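Local structure of putative oxidoreductase molybdopterin-binding subunit (Sulfolobus tokodaii, 4ZOH) at residues T448-A451 with Q452-A455; G480-G483 with S484-V487; G53-T56 with G57-N61; T73-V76 with G77-I80; G614-A618 with L619-A623. The protein probably acts as the molybdenum-cofactor-binding catalytic subunit of an oxidoreductase related to aldehyde oxidase and xanthine dehydrogenase, holding a pterin cytosine dinucleotide. All blocks are in the same frame, centred on the assembly; numbering follows the deposited sequence.

Interaction 1: residues T448-A451 with Q452-A455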
loop_
_atom_site.group_PDB
_atom_site.type_symbol
_atom_site.label_atom_id
_atom_site.label_comp_id
_atom_site.label_asym_id
_atom_site.label_seq_id
_atom_site.Cartn_x
_atom_site.Cartn_y
_atom_site.Cartn_z
ATOM N N THR A 448 -19.780 14.216 6.193
ATOM C CA THR A 448 -21.190 13.961 6.597
ATOM C C THR A 448 -22.045 15.154 6.148
ATOM O O THR A 448 -23.075 14.959 5.537
ATOM C CB THR A 448 -21.306 13.790 8.117
ATOM O OG1 THR A 448 -20.703 12.550 8.467
ATOM C CG2 THR A 448 -22.760 13.760 8.535
ATOM N N ALA A 449 -21.583 16.375 6.401
ATOM C CA ALA A 449 -22.315 17.554 5.953
ATOM C C ALA A 449 -22.458 17.571 4.444
ATOM O O ALA A 449 -23.556 17.921 3.883
ATOM C CB ALA A 449 -21.697 18.825 6.538
ATOM N N PHE A 450 -21.433 17.049 3.749
ATOM C CA PHE A 450 -21.501 17.071 2.287
ATOM C C PHE A 450 -22.541 16.078 1.799
ATOM O O PHE A 450 -23.262 16.302 0.801
ATOM C CB PHE A 450 -20.108 16.863 1.637
ATOM C CG PHE A 450 -19.157 17.995 1.891
ATOM C CD1 PHE A 450 -19.630 19.308 2.155
ATOM C CD2 PHE A 450 -17.797 17.796 1.850
ATOM C CE1 PHE A 450 -18.740 20.374 2.394
ATOM C CE2 PHE A 450 -16.902 18.866 2.051
ATOM C CZ PHE A 450 -17.371 20.139 2.326
ATOM N N ALA A 451 -22.578 14.942 2.475
ATOM C CA ALA A 451 -23.504 13.882 2.123
ATOM C C ALA A 451 -24.979 14.391 2.392
ATOM O O ALA A 451 -25.827 14.213 1.546
ATOM C CB ALA A 451 -23.186 12.625 2.921
ATOM N N GLN A 452 -25.217 15.058 3.512
ATOM C CA GLN A 452 -26.536 15.729 3.819
ATOM C C GLN A 452 -26.968 16.728 2.715
ATOM O O GLN A 452 -28.127 16.679 2.213
ATOM C CB GLN A 452 -26.450 16.512 5.151
ATOM C CG GLN A 452 -26.107 15.674 6.359
ATOM C CD GLN A 452 -25.818 16.532 7.592
ATOM O OE1 GLN A 452 -24.681 16.592 8.049
ATOM N NE2 GLN A 452 -26.880 17.196 8.158
ATOM N N ILE A 453 -26.040 17.606 2.313
ATOM C CA ILE A 453 -26.265 18.549 1.188
ATOM C C ILE A 453 -26.610 17.833 -0.128
ATOM O O ILE A 453 -27.646 18.132 -0.737
ATOM C CB ILE A 453 -25.113 19.557 1.012
ATOM C CG1 ILE A 453 -25.055 20.492 2.216
ATOM C CG2 ILE A 453 -25.247 20.379 -0.268
ATOM C CD1 ILE A 453 -23.694 21.225 2.339
ATOM N N ALA A 454 -25.775 16.882 -0.559
ATOM C CA ALA A 454 -25.978 16.270 -1.852
ATOM C C ALA A 454 -27.259 15.408 -1.841
ATOM O O ALA A 454 -27.949 15.351 -2.834
ATOM C CB ALA A 454 -24.775 15.424 -2.297
ATOM N N ALA A 455 -27.534 14.722 -0.737
ATOM C CA ALA A 455 -28.736 13.908 -0.651
ATOM C C ALA A 455 -30.034 14.788 -0.713
ATOM O O ALA A 455 -30.981 14.408 -1.387
ATOM C CB ALA A 455 -28.701 13.012 0.587
#
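Gln452 reaches back over Thr448 and Ala449 by both its backbone and its side chain. Its N meets Thr448 O at 2.9 Å, the first of four successive i to i+4 bonds. The side chain leaves with CG anti to the carbonyl carbon (chi1 -60°) and stays extended, which carries the amide back along the helix. CG passes 3.2 Å from Thr448 O, while OE1 settles 3.3 Å from Ala449 CA and 3.5 Å from Thr448 CG2. These are packing contacts; the amide spends its polar atoms elsewhere, OE1 on Asn599 ND2 and NE2 on Tyr2 O. Thr448 OG1 likewise turns outward, to Glu11 and to Ile10 N, so that two side chains one turn apart tie the helix to the N-terminal part of the chain. Next, Ile453 N bonds to Ala449 O at 3.0 Å. Ile453 CG1 lies against that same oxygen, and Ile453 CD1 comes to the edge of the Phe450 ring, near the ring plane, 4.5 Å from Phe450 CD1. Ala454 N and Ala455 N continue the series onto Phe450 O and Ala451 O, both bonds being 2.9 Å. Of the two methyls, that of Ala454 meets Ser498 of helix 486-512 and Ile465 of strand 465-468, and that of Ala455 also meets Ile465, consistent with close packing. Helix 446-458 is thus the buried connection of a beta-alpha-beta crossover between the parallel strands 433-437 and 465-468, and at Ala449 it lines the pterin cytosine dinucleotide pocket.

Interaction 2: residues G480-G483 with S484-V487. With MCN (pterin cytosine dinucleotide), chain D.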
loop_
_atom_site.group_PDB
_atom_site.type_symbol
_atom_site.label_atom_id
_atom_site.label_comp_id
_atom_site.label_asym_id
_atom_site.label_seq_id
_atom_site.Cartn_x
_atom_site.Cartn_y
_atom_site.Cartn_z
ATOM N N GLY A 480 -8.487 23.587 0.214
ATOM C CA GLY A 480 -8.124 22.912 1.470
ATOM C C GLY A 480 -9.062 23.208 2.643
ATOM O O GLY A 480 -10.072 23.858 2.453
ATOM N N THR A 481 -8.726 22.673 3.832
ATOM C CA THR A 481 -9.493 22.826 5.060
ATOM C C THR A 481 -8.646 23.616 6.019
ATOM O O THR A 481 -7.612 23.177 6.464
ATOM C CB THR A 481 -9.933 21.438 5.646
ATOM O OG1 THR A 481 -10.927 20.870 4.775
ATOM C CG2 THR A 481 -10.469 21.540 7.090
ATOM N N TRP A 482 -9.118 24.841 6.258
ATOM C CA TRP A 482 -8.530 25.874 7.153
ATOM C C TRP A 482 -9.460 27.114 7.037
ATOM O O TRP A 482 -10.372 27.125 6.212
ATOM C CB TRP A 482 -7.089 26.252 6.748
ATOM C CG TRP A 482 -6.904 26.549 5.247
ATOM C CD1 TRP A 482 -7.488 27.576 4.514
ATOM C CD2 TRP A 482 -6.138 25.768 4.295
ATOM N NE1 TRP A 482 -7.085 27.482 3.176
ATOM C CE2 TRP A 482 -6.246 26.399 3.034
ATOM C CE3 TRP A 482 -5.320 24.626 4.404
ATOM C CZ2 TRP A 482 -5.555 25.927 1.892
ATOM C CZ3 TRP A 482 -4.671 24.156 3.266
ATOM C CH2 TRP A 482 -4.767 24.816 2.039
ATOM N N GLY A 483 -9.241 28.156 7.834
ATOM C CA GLY A 483 -10.118 29.354 7.811
ATOM C C GLY A 483 -11.635 29.067 7.893
ATOM O O GLY A 483 -12.442 29.847 7.339
ATOM N N SER A 484 -12.008 27.943 8.536
ATOM C CA SER A 484 -13.398 27.584 8.789
ATOM C C SER A 484 -14.215 27.815 7.530
ATOM O O SER A 484 -15.278 28.461 7.532
ATOM C CB SER A 484 -13.899 28.362 9.984
ATOM O OG SER A 484 -13.035 28.156 11.122
ATOM N N ARG A 485 -13.704 27.242 6.451
ATOM C CA ARG A 485 -14.219 27.467 5.115
ATOM C C ARG A 485 -14.873 26.239 4.553
ATOM O O ARG A 485 -15.576 26.314 3.557
ATOM C CB ARG A 485 -13.040 27.912 4.160
ATOM C CG ARG A 485 -12.087 26.757 3.752
ATOM C CD ARG A 485 -10.776 27.262 3.070
ATOM N NE ARG A 485 -11.055 27.887 1.780
ATOM C CZ ARG A 485 -11.368 27.211 0.661
ATOM N NH1 ARG A 485 -11.370 25.878 0.692
ATOM N NH2 ARG A 485 -11.660 27.852 -0.491
ATOM N N THR A 486 -14.668 25.087 5.170
ATOM C CA THR A 486 -14.991 23.848 4.441
ATOM C C THR A 486 -16.474 23.616 4.212
ATOM O O THR A 486 -16.896 23.366 3.049
ATOM C CB THR A 486 -14.375 22.640 5.113
ATOM O OG1 THR A 486 -12.972 22.863 5.230
ATOM C CG2 THR A 486 -14.646 21.422 4.330
ATOM N N VAL A 487 -17.291 23.718 5.264
ATOM C CA VAL A 487 -18.718 23.429 4.999
ATOM C C VAL A 487 -19.326 24.554 4.107
ATOM O O VAL A 487 -20.183 24.311 3.257
ATOM C CB VAL A 487 -19.555 23.157 6.290
ATOM C CG1 VAL A 487 -19.912 24.470 6.984
ATOM C CG2 VAL A 487 -20.822 22.345 5.910
HETATM N N1 MCN D . -20.824 23.269 10.625
HETATM C C2 MCN D . -22.191 23.289 10.401
HETATM N N3 MCN D . -22.861 24.461 10.169
HETATM C C4 MCN D . -22.134 25.646 10.175
HETATM C C5 MCN D . -20.759 25.642 10.402
HETATM C C6 MCN D . -20.084 24.438 10.606
HETATM O O2 MCN D . -22.880 22.264 10.385
HETATM N N4 MCN D . -22.793 26.763 9.951
HETATM C "C1'" MCN D . -20.193 21.965 10.838
HETATM C C2D MCN D . -19.691 21.416 9.500
HETATM O "O2'" MCN D . -20.615 20.579 8.872
HETATM C "C3'" MCN D . -18.529 20.556 9.917
HETATM C C4D MCN D . -17.891 21.475 10.874
HETATM O O4D MCN D . -19.028 22.091 11.620
HETATM O "O3'" MCN D . -18.906 19.385 10.555
HETATM C "C5'" MCN D . -17.228 22.314 9.798
HETATM O "O5'" MCN D . -16.779 23.447 10.274
HETATM P PA MCN D . -16.284 24.671 9.327
HETATM O O1A MCN D . -16.636 24.674 7.922
HETATM O O2A MCN D . -16.698 25.790 10.242
HETATM O O3A MCN D . -14.640 24.445 9.628
HETATM P PB MCN D . -13.755 23.419 8.751
HETATM O O1B MCN D . -13.240 24.184 7.543
HETATM O O2B MCN D . -14.379 22.128 8.449
HETATM O O3B MCN D . -12.646 23.152 9.770
HETATM C C10 MCN D . -11.433 23.946 9.875
HETATM C "C9'" MCN D . -11.180 24.345 11.308
HETATM C "C8'" MCN D . -9.873 24.901 11.514
HETATM S "S8'" MCN D . -9.335 26.268 10.549
HETATM C "C7'" MCN D . -9.056 24.492 12.525
HETATM S "S7'" MCN D . -7.491 25.265 12.891
HETATM C "C6'" MCN D . -9.457 23.475 13.478
HETATM C C7 MCN D . -11.010 23.291 13.453
HETATM O "O9'" MCN D . -11.387 23.177 12.096
HETATM N "N5'" MCN D . -8.737 22.213 13.315
HETATM C C4A MCN D . -9.284 20.959 13.652
HETATM N "N8'" MCN D . -11.392 22.037 14.172
HETATM C C4B MCN D . -10.631 20.907 14.115
HETATM N "N1'" MCN D . -11.205 19.764 14.499
HETATM C "C2'" MCN D . -10.516 18.630 14.402
HETATM N "N2'" MCN D . -11.117 17.517 14.768
HETATM N "N3'" MCN D . -9.156 18.583 13.951
HETATM C "C4'" MCN D . -8.501 19.781 13.579
HETATM O "O4'" MCN D . -7.296 19.754 13.194
#
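Thr481 and Thr486 join hydroxyl to hydroxyl, OG1 of Thr481 donating to OG1 of Thr486 at 2.9 Å, and Thr486 OG1 donates in turn to cofactor oxygen O1B at 2.7 Å. Thr486 carries its OG1 anti to the carbonyl carbon and beside its backbone N (chi1 -56°); hydroxyl and amide consequently grip the same oxygen, with Thr486 N to O1B at 2.9 Å. Thr481 OG1 also accepts from Gly440 N, which holds the hydroxyl pair from its other end. Arg485 starts from the crowded position between its N and carbonyl carbon (chi1 75°), pressing CG to 3.0 Å from Trp482 O, and then bends at chi3 (-66°). The bend brings NH1 to Gly480 O at 3.0 Å, in the carbonyl plane on a lone pair. Glu421 forms a salt bridge with NH1, and the carbonyls of Phe417 and Trp420 take NE and NH2, so the buried guanidinium is bonded on all three nitrogens. The Trp482 side chain runs beside that of Arg485, pointing the same way, with CD1 3.6 Å from Arg485 CD; one ring face lies over Gly480 C. The tryptophan side chain also stands about 4 Å (nearest atoms) from the molybdenum. Ser484 OG bonds to Glu672, outside this loop. Val487 N adds a bond to the second phosphate, reaching O1A at 2.9 Å. The loop 480-485 and the first turn of helix 486-512, whose first amides point at the phosphates and probably help to stabilise their negative charge, form the diphosphate-binding part of the molybdopterin dinucleotide site.

Interaction 3: residues G53-T56 with G57-N61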
loop_
_atom_site.group_PDB
_atom_site.type_symbol
_atom_site.label_atom_id
_atom_site.label_comp_id
_atom_site.label_asym_id
_atom_site.label_seq_id
_atom_site.Cartn_x
_atom_site.Cartn_y
_atom_site.Cartn_z
ATOM N N GLY A 53 24.548 7.333 4.303
ATOM C CA GLY A 53 23.248 7.348 4.989
ATOM C C GLY A 53 22.993 8.710 5.612
ATOM O O GLY A 53 21.958 8.889 6.251
ATOM N N ILE A 54 23.914 9.676 5.383
ATOM C CA ILE A 54 23.865 11.024 5.983
ATOM C C ILE A 54 23.887 12.051 4.902
ATOM O O ILE A 54 24.833 12.128 4.118
ATOM C CB ILE A 54 24.957 11.228 7.062
ATOM C CG1 ILE A 54 24.738 10.222 8.208
ATOM C CG2 ILE A 54 24.889 12.633 7.623
ATOM C CD1 ILE A 54 25.964 9.986 9.061
ATOM N N PHE A 55 22.783 12.787 4.796
ATOM C CA PHE A 55 22.572 13.861 3.818
ATOM C C PHE A 55 22.552 15.217 4.522
ATOM O O PHE A 55 22.311 15.296 5.747
ATOM C CB PHE A 55 21.268 13.617 2.963
ATOM C CG PHE A 55 21.308 12.303 2.211
ATOM C CD1 PHE A 55 21.677 12.274 0.852
ATOM C CD2 PHE A 55 21.100 11.089 2.890
ATOM C CE1 PHE A 55 21.771 11.057 0.176
ATOM C CE2 PHE A 55 21.195 9.874 2.236
ATOM C CZ PHE A 55 21.552 9.854 0.893
ATOM N N THR A 56 22.801 16.291 3.773
ATOM C CA THR A 56 22.873 17.582 4.452
ATOM C C THR A 56 22.020 18.532 3.670
ATOM O O THR A 56 21.483 18.162 2.622
ATOM C CB THR A 56 24.336 18.145 4.494
ATOM O OG1 THR A 56 24.681 18.503 3.174
ATOM C CG2 THR A 56 25.308 17.108 5.013
ATOM N N GLY A 57 21.966 19.778 4.120
ATOM C CA GLY A 57 21.182 20.751 3.418
ATOM C C GLY A 57 21.637 20.955 2.005
ATOM O O GLY A 57 20.848 21.415 1.174
ATOM N N GLU A 58 22.915 20.690 1.732
ATOM C CA GLU A 58 23.465 20.885 0.349
ATOM C C GLU A 58 22.826 19.945 -0.635
ATOM O O GLU A 58 22.705 20.274 -1.788
ATOM C CB GLU A 58 25.017 20.688 0.295
ATOM C CG GLU A 58 25.796 21.674 1.193
ATOM C CD GLU A 58 25.739 23.161 0.760
ATOM O OE1 GLU A 58 25.157 23.542 -0.306
ATOM O OE2 GLU A 58 26.310 23.997 1.520
ATOM N N ASP A 59 22.405 18.783 -0.150
ATOM C CA ASP A 59 21.660 17.833 -0.963
ATOM C C ASP A 59 20.249 18.274 -1.276
ATOM O O ASP A 59 19.634 17.737 -2.183
ATOM C CB ASP A 59 21.623 16.472 -0.281
ATOM C CG ASP A 59 22.993 15.877 -0.113
ATOM O OD1 ASP A 59 23.750 15.850 -1.087
ATOM O OD2 ASP A 59 23.328 15.384 0.970
ATOM N N ILE A 60 19.734 19.245 -0.523
ATOM C CA ILE A 60 18.363 19.676 -0.649
ATOM C C ILE A 60 18.171 21.060 -1.283
ATOM O O ILE A 60 17.322 21.266 -2.170
ATOM C CB ILE A 60 17.649 19.607 0.735
ATOM C CG1 ILE A 60 17.890 18.227 1.429
ATOM C CG2 ILE A 60 16.148 19.869 0.574
ATOM C CD1 ILE A 60 17.336 17.024 0.668
ATOM N N ASN A 61 18.890 22.051 -0.779
ATOM C CA ASN A 61 18.678 23.402 -1.244
ATOM C C ASN A 61 20.092 24.124 -1.253
ATOM O O ASN A 61 20.299 25.100 -0.509
ATOM C CB ASN A 61 17.570 24.101 -0.394
ATOM C CG ASN A 61 17.733 23.849 1.098
ATOM O OD1 ASN A 61 16.930 23.108 1.722
ATOM N ND2 ASN A 61 18.780 24.441 1.696
#
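Thr56 heads an ST turn with Glu58 and a type I beta turn closed by Asp59, where the chain leaves edge strand 54-56 for a short helix-like curl. This strand is the outermost within the chain of a mixed sheet in the a/b hammerhead region, and it pairs there with strand 79-85. The threonine places OG1 between its backbone N and carbonyl carbon (chi1 70°), leaning it forward over the turn, where Glu58 N donates to it at 3.2 Å. The carbonyl of the same residue receives Asp59 N at 3.0 Å, the donor standing above the carbonyl plane. Asp59 answers with its side chain, OD2 accepting Thr56 N, the reciprocal half of what a capping box would offer; the hydroxyl, however, serves Glu58 N in place of Asp59 N. The carboxylate lies across the start of the Phe55 side chain, its plane steeply inclined to the ring: OD2 is 3.4 Å from Phe55 CB and 3.5 Å from Phe55 CD1. Beyond, the Phe55 ring packs on Leu231 and Met234 of helix 223-235, where Ile60 also meets Leu231. Asp59 OD1 forms a salt bridge with Lys50, which probably steadies the negative charge. The bond from Thr56 N to Asp59 OD2, 3.0 Å long with an angle of 160° at the hydrogen, arrives on the anti side of the carboxylate oxygen, 27° out of its plane.

Interaction 4: residues T73-V76 with G77-I80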
loop_
_atom_site.group_PDB
_atom_site.type_symbol
_atom_site.label_atom_id
_atom_site.label_comp_id
_atom_site.label_asym_id
_atom_site.label_seq_id
_atom_site.Cartn_x
_atom_site.Cartn_y
_atom_site.Cartn_z
ATOM N N THR A 73 22.226 27.866 10.837
ATOM C CA THR A 73 20.994 27.500 11.500
ATOM C C THR A 73 20.477 28.627 12.405
ATOM O O THR A 73 21.267 29.181 13.185
ATOM C CB THR A 73 21.127 26.192 12.292
ATOM O OG1 THR A 73 19.845 25.895 12.883
ATOM C CG2 THR A 73 22.177 26.273 13.362
ATOM N N THR A 74 19.159 28.893 12.323
ATOM C CA THR A 74 18.468 29.965 12.997
ATOM C C THR A 74 17.462 29.658 14.137
ATOM O O THR A 74 16.777 30.603 14.585
ATOM C CB THR A 74 17.775 30.856 12.002
ATOM O OG1 THR A 74 16.993 30.049 11.114
ATOM C CG2 THR A 74 18.814 31.665 11.168
ATOM N N TYR A 75 17.387 28.401 14.621
ATOM C CA TYR A 75 16.534 28.034 15.782
ATOM C C TYR A 75 16.850 26.649 16.228
ATOM O O TYR A 75 17.118 25.777 15.381
ATOM C CB TYR A 75 15.003 28.184 15.466
ATOM C CG TYR A 75 14.433 27.401 14.305
ATOM C CD1 TYR A 75 13.737 26.193 14.522
ATOM C CD2 TYR A 75 14.604 27.823 12.978
ATOM C CE1 TYR A 75 13.198 25.470 13.470
ATOM C CE2 TYR A 75 14.074 27.101 11.920
ATOM C CZ TYR A 75 13.346 25.908 12.185
ATOM O OH TYR A 75 12.779 25.178 11.139
ATOM N N VAL A 76 16.880 26.433 17.537
ATOM C CA VAL A 76 16.841 25.084 18.102
ATOM C C VAL A 76 15.631 24.341 17.476
ATOM O O VAL A 76 14.512 24.924 17.344
ATOM C CB VAL A 76 16.731 25.132 19.595
ATOM C CG1 VAL A 76 16.825 23.736 20.251
ATOM C CG2 VAL A 76 17.831 26.049 20.113
ATOM N N GLY A 77 15.911 23.134 16.970
ATOM C CA GLY A 77 14.909 22.299 16.302
ATOM C C GLY A 77 14.977 22.372 14.783
ATOM O O GLY A 77 14.253 21.601 14.101
ATOM N N GLN A 78 15.784 23.302 14.233
ATOM C CA GLN A 78 15.888 23.369 12.776
ATOM C C GLN A 78 16.589 22.121 12.234
ATOM O O GLN A 78 17.588 21.684 12.795
ATOM C CB GLN A 78 16.567 24.616 12.261
ATOM C CG GLN A 78 16.326 24.860 10.743
ATOM C CD GLN A 78 17.084 26.096 10.300
ATOM O OE1 GLN A 78 17.974 26.509 11.015
ATOM N NE2 GLN A 78 16.696 26.726 9.188
ATOM N N PRO A 79 16.019 21.517 11.181
ATOM C CA PRO A 79 16.777 20.448 10.502
ATOM C C PRO A 79 18.117 20.944 9.859
ATOM O O PRO A 79 18.160 21.963 9.085
ATOM C CB PRO A 79 15.798 19.951 9.407
ATOM C CG PRO A 79 14.465 20.503 9.752
ATOM C CD PRO A 79 14.713 21.792 10.523
ATOM N N ILE A 80 19.168 20.229 10.213
ATOM C CA ILE A 80 20.516 20.531 9.714
ATOM C C ILE A 80 21.158 19.358 8.957
ATOM O O ILE A 80 22.163 19.538 8.247
ATOM C CB ILE A 80 21.433 21.093 10.856
ATOM C CG1 ILE A 80 21.552 20.109 12.007
ATOM C CG2 ILE A 80 20.861 22.436 11.280
ATOM C CD1 ILE A 80 22.614 20.473 13.051
HETATM O O HOH W 1 18.494 28.930 8.753
HETATM O O HOH W 2 14.141 25.732 8.390
#
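Gln78 lays its aliphatic part on Tyr75 and its amide on Thr73 and Thr74. CB sits over the centre of the Tyr75 ring in a CH-pi contact, 3.5 Å from the centroid, and CG follows at 3.4 Å from Tyr75 CE2. The extended chain then runs antiparallel alongside Thr73 and delivers OE1 to two donors: Thr73 OG1 at 2.7 Å, in the carbonyl plane, and Thr74 N at 3.0 Å. On the other amide branch, Gln78 NE2 donates to two waters, at 2.9 Å each. One of these is shared with Thr74 OG1, the other with Tyr75 OH. A type II beta turn from Tyr75 to Gln78 brings Gln78 back over the Tyr75 ring, closed by Gln78 N on Tyr75 O at 3.0 Å. Gly77 takes the positive phi (100°) at the third position of the turn. Further out, Arg38 holds Gly77 O and Asn324 holds Thr74 O, while Ile80 starts into strand 79-85 with CG2 against Thr73 CB. With two donors on OE1 and two acceptors for NE2, the buried amide is saturated and its rotation is defined, so that it bridges both limbs of the chain reversal.

Interaction 5: residues G614-A618 with L619-A623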
loop_
_atom_site.group_PDB
_atom_site.type_symbol
_atom_site.label_atom_id
_atom_site.label_comp_id
_atom_site.label_asym_id
_atom_site.label_seq_id
_atom_site.Cartn_x
_atom_site.Cartn_y
_atom_site.Cartn_z
ATOM N N GLY A 614 -9.262 27.038 23.743
ATOM C CA GLY A 614 -9.235 28.455 24.223
ATOM C C GLY A 614 -9.095 28.516 25.744
ATOM O O GLY A 614 -8.309 29.314 26.254
ATOM N N MET A 615 -9.788 27.608 26.472
ATOM C CA MET A 615 -9.686 27.567 27.952
ATOM C C MET A 615 -8.298 27.135 28.380
ATOM O O MET A 615 -7.728 27.634 29.372
ATOM C CB MET A 615 -10.744 26.586 28.481
ATOM C CG MET A 615 -10.516 26.190 29.930
ATOM S SD MET A 615 -11.659 24.930 30.584
ATOM C CE MET A 615 -12.998 25.240 29.441
ATOM N N ALA A 616 -7.769 26.132 27.672
ATOM C CA ALA A 616 -6.433 25.577 27.987
ATOM C C ALA A 616 -5.315 26.690 27.782
ATOM O O ALA A 616 -4.318 26.727 28.533
ATOM C CB ALA A 616 -6.137 24.403 27.063
ATOM N N GLN A 617 -5.478 27.519 26.745
ATOM C CA GLN A 617 -4.541 28.663 26.534
ATOM C C GLN A 617 -4.579 29.627 27.764
ATOM O O GLN A 617 -3.490 29.986 28.335
ATOM C CB GLN A 617 -4.890 29.449 25.239
ATOM C CG GLN A 617 -3.878 30.612 25.032
ATOM C CD GLN A 617 -3.971 31.440 23.780
ATOM O OE1 GLN A 617 -4.917 31.368 22.952
ATOM N NE2 GLN A 617 -2.959 32.301 23.635
ATOM N N ALA A 618 -5.805 29.985 28.192
ATOM C CA ALA A 618 -6.029 30.823 29.422
ATOM C C ALA A 618 -5.438 30.183 30.666
ATOM O O ALA A 618 -4.713 30.839 31.450
ATOM C CB ALA A 618 -7.527 31.104 29.649
ATOM N N LEU A 619 -5.647 28.885 30.810
ATOM C CA LEU A 619 -5.369 28.246 32.124
ATOM C C LEU A 619 -4.205 27.294 32.180
ATOM O O LEU A 619 -3.754 26.995 33.275
ATOM C CB LEU A 619 -6.620 27.509 32.670
ATOM C CG LEU A 619 -7.925 28.273 32.803
ATOM C CD1 LEU A 619 -9.022 27.267 33.267
ATOM C CD2 LEU A 619 -7.702 29.483 33.768
ATOM N N LEU A 620 -3.764 26.735 31.053
ATOM C CA LEU A 620 -2.775 25.630 31.173
ATOM C C LEU A 620 -1.545 25.831 30.325
ATOM O O LEU A 620 -0.441 25.697 30.827
ATOM C CB LEU A 620 -3.400 24.254 30.821
ATOM C CG LEU A 620 -4.488 23.643 31.734
ATOM C CD1 LEU A 620 -5.332 22.610 30.979
ATOM C CD2 LEU A 620 -3.796 22.973 32.907
ATOM N N GLU A 621 -1.764 26.090 29.046
ATOM C CA GLU A 621 -0.706 25.956 28.054
ATOM C C GLU A 621 0.202 27.190 27.962
ATOM O O GLU A 621 -0.240 28.285 28.268
ATOM C CB GLU A 621 -1.378 25.714 26.709
ATOM C CG GLU A 621 -1.778 24.220 26.636
ATOM C CD GLU A 621 -2.617 23.888 25.428
ATOM O OE1 GLU A 621 -2.418 24.465 24.356
ATOM O OE2 GLU A 621 -3.569 23.071 25.553
ATOM N N GLY A 622 1.448 26.989 27.499
ATOM C CA GLY A 622 2.348 28.061 27.068
ATOM C C GLY A 622 3.676 27.557 26.566
ATOM O O GLY A 622 4.287 26.641 27.119
ATOM N N ALA A 623 4.136 28.131 25.473
ATOM C CA ALA A 623 5.429 27.657 24.970
ATOM C C ALA A 623 6.474 28.728 25.401
ATOM O O ALA A 623 6.452 29.854 24.891
ATOM C CB ALA A 623 5.355 27.440 23.442
#
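Met615 and Leu619 meet at a slant on one side of the last helical turn, while on another the small Ala616 methyl lets Glu621 come close. On the first side, Met615 CG, set anti to its own N (chi1 165°), touches Leu619 CD1 at 3.8 Å. The two side chains continue the same apolar surface onto Val585 of strand 583-593. On the second, the extended Glu621 side chain comes back alongside the methyl, its OE2 3.3 Å from Ala616 CB. Leu620 stays near the Ala616 carbonyl: its CB lies 3.5 Å from Ala616 O, and its CD1 only grazes Ala616 CB at 4.4 Å. The backbone explains how the chain turns to make these fits. Leu619 N still bonds to Met615 O at 2.8 Å, but Ala616 O then takes both Leu620 N at 2.6 Å and Glu621 N at 2.7 Å. The two donors reach it from opposite faces of the carbonyl plane, the second being an i to i+5 bond that ends helix 600-619. Gln617 points the other way, its amide held by Asn157 and Arg256. Beyond the two segments, Glu621 OE2 forms a salt bridge with a basic side chain in the chain of another protein. The buried carboxylate thus rests against a methyl while its charge is met across a subunit interface, which probably keeps it ionised.

Interactions 1 and 2 touch, Phe450 and Ala449 packing on Thr486 and Val487. Both are buried, interaction 2 gripping the cofactor and interaction 1 touching it at Ala449; the first is regular helix bonding with small apolar side chains, the second polar and charged, built around the diphosphate. Interactions 3 and 4 share a sheet in the a/b hammerhead region, where strands 54-56 and 79-85 are neighbours: 3 is partly exposed and rests on turn bonds and a carboxylate, whereas 4 is buried and relies on an amide, an aromatic face and two waters. Interaction 5, about 24 Å from interaction 2 between centres, is a buried helix end whose charge looks to a neighbouring protein chain.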